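Local coordinates for MccB protein (Escherichia coli, PDB 6OM4) that builds the nucleotide antibiotic microcin C7 by joining AMP through a phosphoramidate linkage to the N-formylated peptide MccA, using a fold related to E1 ubiquitin-activating enzymes, at residues Gln27-Leu32 with Phe69-Glu74; Tyr43-Pro48 with Phe76-Ser81; Leu249-Lys254 with Ile307-Lys312. One frame throughout, in Å; residues are numbered along the deposited sequence.

Interaction 1: Gln27-Leu32 with Phe69-Glu74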
loop_
_atom_site.group_PDB
_atom_site.type_symbol
_atom_site.label_atom_id
_atom_site.label_comp_id
_atom_site.label_asym_id
_atom_site.label_seq_id
_atom_site.Cartn_x
_atom_site.Cartn_y
_atom_site.Cartn_z
ATOM N N GLN A 27 -2.279 18.786 14.929
ATOM C CA GLN A 27 -1.511 19.928 15.418
ATOM C C GLN A 27 -1.805 20.195 16.888
ATOM O O GLN A 27 -2.967 20.323 17.300
ATOM C CB GLN A 27 -1.919 21.164 14.643
ATOM C CG GLN A 27 -1.658 21.043 13.155
ATOM C CD GLN A 27 -0.178 20.943 12.896
ATOM O OE1 GLN A 27 0.620 21.647 13.521
ATOM N NE2 GLN A 27 0.197 20.070 11.971
ATOM N N TYR A 28 -0.732 20.321 17.677
ATOM C CA TYR A 28 -0.834 20.829 19.009
ATOM C C TYR A 28 -0.634 22.343 18.950
ATOM O O TYR A 28 0.418 22.820 18.467
ATOM C CB TYR A 28 0.181 20.156 19.941
ATOM C CG TYR A 28 0.233 20.724 21.341
ATOM C CD1 TYR A 28 -0.868 20.700 22.180
ATOM C CD2 TYR A 28 1.403 21.284 21.845
ATOM C CE1 TYR A 28 -0.837 21.233 23.462
ATOM C CE2 TYR A 28 1.457 21.811 23.129
ATOM C CZ TYR A 28 0.337 21.780 23.941
ATOM O OH TYR A 28 0.387 22.282 25.216
ATOM N N VAL A 29 -1.606 23.068 19.508
ATOM C CA VAL A 29 -1.580 24.526 19.612
ATOM C C VAL A 29 -1.489 24.897 21.084
ATOM O O VAL A 29 -2.432 24.761 21.810
ATOM C CB VAL A 29 -2.849 25.103 18.955
ATOM C CG1 VAL A 29 -2.804 26.617 18.871
ATOM C CG2 VAL A 29 -3.025 24.522 17.574
ATOM N N GLU A 30 -0.306 25.329 21.515
ATOM C CA GLU A 30 -0.053 25.595 22.924
ATOM C C GLU A 30 -0.810 26.857 23.359
ATOM O O GLU A 30 -1.269 26.971 24.515
ATOM C CB GLU A 30 1.458 25.702 23.149
ATOM C CG GLU A 30 1.871 26.493 24.386
ATOM C CD GLU A 30 1.654 25.815 25.725
ATOM O OE1 GLU A 30 0.982 24.765 25.743
ATOM O OE2 GLU A 30 2.156 26.346 26.755
ATOM N N ASN A 31 -0.902 27.817 22.435
ATOM C CA ASN A 31 -1.557 29.099 22.638
ATOM C C ASN A 31 -3.074 28.878 22.692
ATOM O O ASN A 31 -3.716 28.671 21.659
ATOM C CB ASN A 31 -1.103 30.021 21.510
ATOM C CG ASN A 31 -1.632 31.438 21.516
ATOM O OD1 ASN A 31 -2.718 31.736 22.015
ATOM N ND2 ASN A 31 -0.898 32.293 20.826
ATOM N N LEU A 32 -3.655 28.939 23.888
ATOM C CA LEU A 32 -5.084 28.666 24.072
ATOM C C LEU A 32 -5.947 29.631 23.283
ATOM O O LEU A 32 -7.020 29.274 22.784
ATOM C CB LEU A 32 -5.471 28.805 25.542
ATOM C CG LEU A 32 -5.742 27.514 26.281
ATOM C CD1 LEU A 32 -6.185 27.826 27.705
ATOM C CD2 LEU A 32 -6.768 26.655 25.540
ATOM N N PHE A 69 -7.535 30.582 9.182
ATOM C CA PHE A 69 -7.952 29.992 7.936
ATOM C C PHE A 69 -6.749 29.325 7.225
ATOM O O PHE A 69 -6.866 28.228 6.702
ATOM C CB PHE A 69 -8.637 31.071 7.106
ATOM C CG PHE A 69 -9.123 30.611 5.758
ATOM C CD1 PHE A 69 -10.362 30.025 5.620
ATOM C CD2 PHE A 69 -8.336 30.800 4.645
ATOM C CE1 PHE A 69 -10.800 29.614 4.369
ATOM C CE2 PHE A 69 -8.786 30.413 3.397
ATOM C CZ PHE A 69 -9.996 29.772 3.278
ATOM N N ARG A 70 -5.596 30.018 7.177
ATOM C CA ARG A 70 -4.344 29.488 6.583
ATOM C C ARG A 70 -3.960 28.167 7.277
ATOM O O ARG A 70 -3.586 27.174 6.632
ATOM C CB ARG A 70 -3.214 30.523 6.671
ATOM C CG ARG A 70 -1.868 30.119 6.055
ATOM C CD ARG A 70 -0.829 29.558 7.018
ATOM N NE ARG A 70 -0.751 30.370 8.207
ATOM C CZ ARG A 70 -0.540 29.948 9.438
ATOM N NH1 ARG A 70 -0.316 30.851 10.371
ATOM N NH2 ARG A 70 -0.557 28.668 9.753
ATOM N N PHE A 71 -4.043 28.163 8.594
ATOM C CA PHE A 71 -3.735 27.004 9.409
ATOM C C PHE A 71 -4.638 25.815 9.035
ATOM O O PHE A 71 -4.160 24.699 8.847
ATOM C CB PHE A 71 -3.861 27.371 10.888
ATOM C CG PHE A 71 -3.815 26.216 11.857
ATOM C CD1 PHE A 71 -4.940 25.438 12.087
ATOM C CD2 PHE A 71 -2.652 25.930 12.548
ATOM C CE1 PHE A 71 -4.896 24.349 12.946
ATOM C CE2 PHE A 71 -2.613 24.870 13.445
ATOM C CZ PHE A 71 -3.732 24.087 13.644
ATOM N N LEU A 72 -5.947 26.045 8.982
ATOM C CA LEU A 72 -6.891 24.971 8.623
ATOM C C LEU A 72 -6.655 24.478 7.191
ATOM O O LEU A 72 -6.729 23.285 6.917
ATOM C CB LEU A 72 -8.311 25.482 8.831
ATOM C CG LEU A 72 -8.694 25.697 10.297
ATOM C CD1 LEU A 72 -9.993 26.485 10.416
ATOM C CD2 LEU A 72 -8.869 24.363 10.976
ATOM N N LYS A 73 -6.397 25.392 6.255
ATOM C CA LYS A 73 -6.160 25.057 4.872
ATOM C C LYS A 73 -4.887 24.228 4.681
ATOM O O LYS A 73 -4.873 23.277 3.881
ATOM C CB LYS A 73 -5.978 26.330 4.034
ATOM C CG LYS A 73 -7.231 27.065 3.607
ATOM C CD LYS A 73 -6.890 28.090 2.512
ATOM C CE LYS A 73 -7.232 27.607 1.122
ATOM N NZ LYS A 73 -6.886 26.180 0.945
ATOM N N GLU A 74 -3.776 24.649 5.307
ATOM C CA GLU A 74 -2.475 24.027 5.018
ATOM C C GLU A 74 -2.424 22.601 5.581
ATOM O O GLU A 74 -1.563 21.823 5.184
ATOM C CB GLU A 74 -1.343 24.921 5.529
ATOM C CG GLU A 74 -1.157 24.867 7.034
ATOM C CD GLU A 74 -0.175 25.886 7.593
ATOM O OE1 GLU A 74 0.414 26.644 6.794
ATOM O OE2 GLU A 74 -0.035 25.953 8.858
#

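Interaction 2: Tyr43-Pro48 with Phe76-Ser81. Unlike the reference sequence in segment 76-81: Ser81 (reference Gly).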
loop_
_atom_site.group_PDB
_atom_site.type_symbol
_atom_site.label_atom_id
_atom_site.label_comp_id
_atom_site.label_asym_id
_atom_site.label_seq_id
_atom_site.Cartn_x
_atom_site.Cartn_y
_atom_site.Cartn_z
ATOM N N TYR A 43 -15.640 26.409 12.701
ATOM C CA TYR A 43 -17.072 26.305 12.855
ATOM C C TYR A 43 -17.816 27.035 11.730
ATOM O O TYR A 43 -18.903 26.582 11.325
ATOM C CB TYR A 43 -17.455 26.818 14.236
ATOM C CG TYR A 43 -18.923 26.735 14.579
ATOM C CD1 TYR A 43 -19.467 25.555 15.067
ATOM C CD2 TYR A 43 -19.734 27.847 14.488
ATOM C CE1 TYR A 43 -20.789 25.484 15.473
ATOM C CE2 TYR A 43 -21.067 27.787 14.880
ATOM C CZ TYR A 43 -21.595 26.602 15.363
ATOM O OH TYR A 43 -22.908 26.526 15.747
ATOM N N CYS A 44 -17.226 28.119 11.195
ATOM C CA CYS A 44 -17.829 28.850 10.092
ATOM C C CYS A 44 -17.979 27.995 8.838
ATOM O O CYS A 44 -18.732 28.366 7.947
ATOM C CB CYS A 44 -16.997 30.061 9.705
ATOM S SG CYS A 44 -16.950 31.291 11.028
ATOM N N PHE A 45 -17.204 26.918 8.720
ATOM C CA PHE A 45 -17.176 26.151 7.481
ATOM C C PHE A 45 -17.864 24.789 7.623
ATOM O O PHE A 45 -17.612 23.946 6.807
ATOM C CB PHE A 45 -15.719 26.002 7.003
ATOM C CG PHE A 45 -15.068 27.310 6.657
ATOM C CD1 PHE A 45 -15.269 27.896 5.416
ATOM C CD2 PHE A 45 -14.336 28.007 7.602
ATOM C CE1 PHE A 45 -14.723 29.144 5.126
ATOM C CE2 PHE A 45 -13.800 29.249 7.314
ATOM C CZ PHE A 45 -13.964 29.801 6.067
ATOM N N ILE A 46 -18.733 24.595 8.621
ATOM C CA ILE A 46 -19.482 23.347 8.722
ATOM C C ILE A 46 -20.307 23.152 7.440
ATOM O O ILE A 46 -20.367 22.016 6.849
ATOM C CB ILE A 46 -20.349 23.318 9.996
ATOM C CG1 ILE A 46 -19.513 23.330 11.276
ATOM C CG2 ILE A 46 -21.268 22.104 9.974
ATOM C CD1 ILE A 46 -18.415 22.356 11.292
ATOM N N THR A 47 -20.929 24.259 6.982
ATOM C CA THR A 47 -21.661 24.318 5.723
ATOM C C THR A 47 -20.761 25.051 4.745
ATOM O O THR A 47 -19.935 25.855 5.173
ATOM C CB THR A 47 -23.032 25.024 5.833
ATOM O OG1 THR A 47 -22.896 26.430 6.070
ATOM C CG2 THR A 47 -23.892 24.444 6.932
ATOM N N PRO A 48 -20.885 24.800 3.424
ATOM C CA PRO A 48 -20.000 25.409 2.427
ATOM C C PRO A 48 -20.075 26.936 2.531
ATOM O O PRO A 48 -21.146 27.496 2.498
ATOM C CB PRO A 48 -20.582 24.963 1.074
ATOM C CG PRO A 48 -21.336 23.687 1.406
ATOM C CD PRO A 48 -21.871 23.896 2.804
ATOM N N PHE A 76 -5.269 20.711 5.304
ATOM C CA PHE A 76 -6.442 20.099 4.615
ATOM C C PHE A 76 -7.588 19.814 5.590
ATOM O O PHE A 76 -8.460 18.964 5.316
ATOM C CB PHE A 76 -6.022 18.876 3.781
ATOM C CG PHE A 76 -4.773 19.151 2.994
ATOM C CD1 PHE A 76 -4.771 20.154 2.041
ATOM C CD2 PHE A 76 -3.618 18.473 3.260
ATOM C CE1 PHE A 76 -3.612 20.461 1.355
ATOM C CE2 PHE A 76 -2.470 18.738 2.530
ATOM C CZ PHE A 76 -2.467 19.761 1.608
ATOM N N PHE A 77 -7.700 20.624 6.662
ATOM C CA PHE A 77 -8.831 20.537 7.581
ATOM C C PHE A 77 -10.069 21.203 6.975
ATOM O O PHE A 77 -11.205 20.770 7.200
ATOM C CB PHE A 77 -8.463 21.143 8.923
ATOM C CG PHE A 77 -7.344 20.453 9.664
ATOM C CD1 PHE A 77 -7.049 19.116 9.468
ATOM C CD2 PHE A 77 -6.656 21.145 10.642
ATOM C CE1 PHE A 77 -6.060 18.492 10.211
ATOM C CE2 PHE A 77 -5.663 20.521 11.383
ATOM C CZ PHE A 77 -5.372 19.194 11.174
ATOM N N ILE A 78 -9.835 22.273 6.222
ATOM C CA ILE A 78 -10.877 22.794 5.331
ATOM C C ILE A 78 -10.435 22.512 3.896
ATOM O O ILE A 78 -9.229 22.600 3.569
ATOM C CB ILE A 78 -11.220 24.280 5.583
ATOM C CG1 ILE A 78 -10.041 25.207 5.366
ATOM C CG2 ILE A 78 -11.856 24.493 6.962
ATOM C CD1 ILE A 78 -10.440 26.658 5.381
ATOM N N ILE A 79 -11.410 22.113 3.067
ATOM C CA ILE A 79 -11.150 21.700 1.707
ATOM C C ILE A 79 -12.151 22.385 0.797
ATOM O O ILE A 79 -13.197 22.861 1.254
ATOM C CB ILE A 79 -11.231 20.171 1.538
ATOM C CG1 ILE A 79 -12.614 19.656 1.922
ATOM C CG2 ILE A 79 -10.092 19.509 2.314
ATOM C CD1 ILE A 79 -12.788 18.180 1.732
ATOM N N PRO A 80 -11.861 22.470 -0.514
ATOM C CA PRO A 80 -12.848 22.985 -1.449
ATOM C C PRO A 80 -14.162 22.209 -1.313
ATOM O O PRO A 80 -14.149 20.993 -1.287
ATOM C CB PRO A 80 -12.197 22.768 -2.812
ATOM C CG PRO A 80 -10.748 22.849 -2.500
ATOM C CD PRO A 80 -10.609 22.127 -1.175
ATOM N N SER A 81 -15.272 22.938 -1.315
ATOM C CA SER A 81 -16.591 22.357 -1.259
ATOM C C SER A 81 -16.793 21.389 -2.439
ATOM O O SER A 81 -17.465 20.338 -2.288
ATOM C CB SER A 81 -17.645 23.429 -1.273
ATOM O OG SER A 81 -18.923 22.851 -1.344
#

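Interaction 3: Leu249-Lys254 with Ile307-Lys312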
loop_
_atom_site.group_PDB
_atom_site.type_symbol
_atom_site.label_atom_id
_atom_site.label_comp_id
_atom_site.label_asym_id
_atom_site.label_seq_id
_atom_site.Cartn_x
_atom_site.Cartn_y
_atom_site.Cartn_z
ATOM N N LEU A 249 9.021 -0.763 -4.316
ATOM C CA LEU A 249 8.088 -0.415 -5.375
ATOM C C LEU A 249 8.945 0.095 -6.540
ATOM O O LEU A 249 9.533 1.157 -6.429
ATOM C CB LEU A 249 7.082 0.620 -4.857
ATOM C CG LEU A 249 6.203 1.368 -5.851
ATOM C CD1 LEU A 249 5.818 0.579 -7.065
ATOM C CD2 LEU A 249 4.953 1.930 -5.185
ATOM N N TYR A 250 9.100 -0.756 -7.556
ATOM C CA TYR A 250 9.947 -0.495 -8.715
ATOM C C TYR A 250 9.115 0.269 -9.738
ATOM O O TYR A 250 8.080 -0.229 -10.199
ATOM C CB TYR A 250 10.452 -1.792 -9.357
ATOM C CG TYR A 250 11.090 -1.540 -10.701
ATOM C CD1 TYR A 250 12.239 -0.771 -10.774
ATOM C CD2 TYR A 250 10.485 -1.937 -11.884
ATOM C CE1 TYR A 250 12.805 -0.453 -11.996
ATOM C CE2 TYR A 250 11.076 -1.683 -13.115
ATOM C CZ TYR A 250 12.218 -0.896 -13.167
ATOM O OH TYR A 250 12.796 -0.586 -14.374
ATOM N N VAL A 251 9.608 1.455 -10.120
ATOM C CA VAL A 251 8.974 2.263 -11.176
ATOM C C VAL A 251 10.012 2.505 -12.258
ATOM O O VAL A 251 11.021 3.136 -11.958
ATOM C CB VAL A 251 8.426 3.580 -10.620
ATOM C CG1 VAL A 251 7.657 4.307 -11.717
ATOM C CG2 VAL A 251 7.546 3.346 -9.408
ATOM N N PRO A 252 9.796 2.029 -13.505
ATOM C CA PRO A 252 10.760 2.192 -14.600
ATOM C C PRO A 252 11.316 3.612 -14.725
ATOM O O PRO A 252 10.545 4.584 -14.767
ATOM C CB PRO A 252 9.916 1.870 -15.825
ATOM C CG PRO A 252 9.037 0.756 -15.325
ATOM C CD PRO A 252 8.639 1.217 -13.943
ATOM N N GLY A 253 12.646 3.705 -14.696
ATOM C CA GLY A 253 13.367 4.940 -14.938
ATOM C C GLY A 253 13.356 5.917 -13.787
ATOM O O GLY A 253 13.899 6.991 -13.926
ATOM N N LYS A 254 12.798 5.536 -12.628
ATOM C CA LYS A 254 12.515 6.448 -11.510
ATOM C C LYS A 254 13.116 5.919 -10.202
ATOM O O LYS A 254 13.810 6.629 -9.488
ATOM C CB LYS A 254 10.997 6.623 -11.381
ATOM C CG LYS A 254 10.508 7.457 -10.210
ATOM C CD LYS A 254 9.018 7.750 -10.300
ATOM C CE LYS A 254 8.261 7.607 -9.004
ATOM N NZ LYS A 254 8.474 8.775 -8.118
ATOM N N ILE A 307 -2.417 1.550 -3.947
ATOM C CA ILE A 307 -3.478 2.569 -4.019
ATOM C C ILE A 307 -2.850 3.948 -4.211
ATOM O O ILE A 307 -3.315 4.736 -5.033
ATOM C CB ILE A 307 -4.420 2.473 -2.794
ATOM C CG1 ILE A 307 -5.221 1.170 -2.873
ATOM C CG2 ILE A 307 -5.313 3.681 -2.678
ATOM C CD1 ILE A 307 -5.914 0.795 -1.597
ATOM N N LYS A 308 -1.761 4.249 -3.504
ATOM C CA LYS A 308 -1.105 5.567 -3.672
ATOM C C LYS A 308 -0.424 5.669 -5.033
ATOM O O LYS A 308 -0.438 6.727 -5.619
ATOM C CB LYS A 308 -0.111 5.842 -2.546
ATOM C CG LYS A 308 -0.806 6.043 -1.215
ATOM C CD LYS A 308 0.082 6.053 0.005
ATOM C CE LYS A 308 -0.758 6.408 1.226
ATOM N NZ LYS A 308 0.017 6.323 2.483
ATOM N N PHE A 309 0.201 4.581 -5.489
ATOM C CA PHE A 309 0.919 4.623 -6.762
ATOM C C PHE A 309 -0.088 4.958 -7.877
ATOM O O PHE A 309 0.211 5.699 -8.830
ATOM C CB PHE A 309 1.616 3.278 -7.005
ATOM C CG PHE A 309 2.247 3.136 -8.364
ATOM C CD1 PHE A 309 3.376 3.876 -8.669
ATOM C CD2 PHE A 309 1.673 2.366 -9.354
ATOM C CE1 PHE A 309 3.968 3.776 -9.918
ATOM C CE2 PHE A 309 2.268 2.276 -10.610
ATOM C CZ PHE A 309 3.405 2.984 -10.888
ATOM N N ILE A 310 -1.220 4.287 -7.857
ATOM C CA ILE A 310 -2.264 4.465 -8.877
ATOM C C ILE A 310 -3.006 5.786 -8.648
ATOM O O ILE A 310 -3.346 6.499 -9.630
ATOM C CB ILE A 310 -3.252 3.290 -8.868
ATOM C CG1 ILE A 310 -2.565 1.998 -9.325
ATOM C CG2 ILE A 310 -4.525 3.636 -9.634
ATOM C CD1 ILE A 310 -3.370 0.774 -9.052
ATOM N N GLY A 311 -3.327 6.087 -7.373
ATOM C CA GLY A 311 -4.235 7.218 -7.081
ATOM C C GLY A 311 -3.565 8.584 -7.092
ATOM O O GLY A 311 -4.269 9.624 -7.223
ATOM N N LYS A 312 -2.249 8.605 -6.861
ATOM C CA LYS A 312 -1.355 9.786 -7.051
ATOM C C LYS A 312 -1.597 10.896 -6.012
ATOM O O LYS A 312 -1.104 11.972 -6.201
ATOM C CB LYS A 312 -1.466 10.353 -8.482
ATOM C CG LYS A 312 -1.027 9.414 -9.594
ATOM C CD LYS A 312 0.390 8.910 -9.462
ATOM C CE LYS A 312 0.765 7.891 -10.526
ATOM N NZ LYS A 312 1.428 8.502 -11.705
#

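Interaction 1: Gln27-Leu32 with Phe69-Glu74
Gln27 meets Phe71 without any polar bond between strand and helix, and the shortest sound side-chain bond nearby, Arg70 NH2 to Glu74 OE2 at 2.9 Å, stays within the helix. This salt bridge joins residues one helical turn apart; the arginine reaches OE2 from above the carboxylate plane, with an N-H...O angle of 130°, so it is far from straight. The contact itself is an example of a polar residue lending its aliphatic part to an aromatic neighbour. Phe71 swings its CG anti to the backbone N (chi1 169°), which sends the ring out from the helix with CZ and CE2 leading. CZ lies 3.6 Å from Gln27 CB and 3.7 Å from Gln27 CG, the two side chains sliding past each other in opposite directions. A bend at chi2 turns the glutamine's end group off the straight course of the chain. The amide and ring planes stand 86° apart. The amide is not idle, since NE2 hydrogen-bonds the backbone O of Lys25. Val29, two residues further on the same side of the strand, brings CG2 to 4.0 Å from Phe71 CZ, obliquely to the ring. Ile38 of helix 32-43 touches both Val29 and Phe71, and Val20 of the adjoining strand also packs on Phe71. Strand 27-29, the outer strand of a three-stranded antiparallel sheet, is thereby joined to helix 62-74 in the N-terminal part of the enzyme, whose make-up is consistent with the winged-helix RiPP recognition element found in such peptide-modifying enzymes. With only carbon atoms meeting across the contact, cohesion here rests on van der Waals packing and the hydrophobic effect, while the glutamine amide and the Arg70-Glu74 pair bond to neighbours in the sequence.

Interaction 2: Tyr43-Pro48 with Phe76-Ser81
Phe45 and Ile78 meet carbon to carbon, CB of the phenylalanine lying 4.1 Å from CG2 of the isoleucine, and the torsions of both side chains explain why CB and CG2 do the touching. Phe45 has CG beside the backbone N and anti to the carbonyl carbon (chi1 -64°), and its ring is met obliquely by the methyl group. Ile78 places CG1 between its own backbone N and carbonyl carbon, the crowded position (chi1 61°); this leaves CG2, anti to the carbonyl carbon, as the branch turned to Phe45, while CD1 of the longer branch packs on Phe69 and Lys73 of helix 62-74. Phe45 sits in a type I turn from Tyr43 to Ile46, whereas Ile78 begins strand 78-80. Strand 2-5 is the central strand of the small antiparallel sheet, flanked by 49-50 and 78-80, and Leu5 both takes part in a backbone hydrogen bond with Phe45 and touches the side chain of Ile78. The contact thus spans the sheet from the approach to one outer strand to the other. At its far end Ser81, which differs from the glycine of the reference sequence, faces Pro48. With OG anti to the backbone N (chi1 175°), the serine hydroxyl comes 3.6 Å from Pro48 CB and 3.8 Å from Pro48 CG, lying alongside CB and CG of the proline in van der Waals contact. Ser81 CB stands a little further back, 4.1 Å from Pro48 CB.

Interaction 3: Leu249-Lys254 with Ile307-Lys312
The ring of Phe309 is met obliquely by two aliphatic side chains, Leu249 and Val251. Val251 comes from the opposite direction and supplies the tightest approach, CG2 standing 3.6 Å from Phe309 CE1; its second methyl, CG1, is 4.1 Å from the same carbon, and both methyls meet the CE1 corner from the same side of the ring plane. Leu249 works nearer the root of the side chain, with CD2 at 4.0 Å from Phe309 CB. Phe309 CG lies anti to the backbone N (chi1 173°), which extends the ring from the helix toward the strand. The other aromatic, Tyr250, starts out away from the helix, and Pro252 N lies 3.8 Å above one face of its ring, offset toward the rim. Ile208, of a strand in the same sheet, touches both Leu249 and Phe309 and continues the apolar layer. Just beyond the strand, Thr255 OG1 hydrogen-bonds Val251 N, and the bound zinc ion lies about 12 Å from the Val251 side chain. The contact packs the last turn of helix 292-311 against the end of strand 243-250, an antiparallel strand beside the parallel ones of the central sheet, as in the helix-on-sheet, Rossmann-like fold of the ThiF/E1 family.

How the interactions relate
From the N terminus, the four segments of interactions 1 and 2 come alternately: 27-32, 43-48, 69-74, 76-81. Interaction 1 closes a loop of 36 residues and ties helix 62-74 to strand 27-29; interaction 2, which crosses it, closes one of 27 and ties the loop after helix 32-43 to strand 78-80. They also touch directly: Leu72 O and Phe77 N, 2.8 Å apart, probably hydrogen-bond where helix 62-74 gives way to strand 78-80, and Phe69 packs on Phe45. Interaction 3 follows in series, closing 52 residues within the ThiF-family part; its centre lies about 32 Å from that of interaction 1 and about 31 Å from that of interaction 2, without contact.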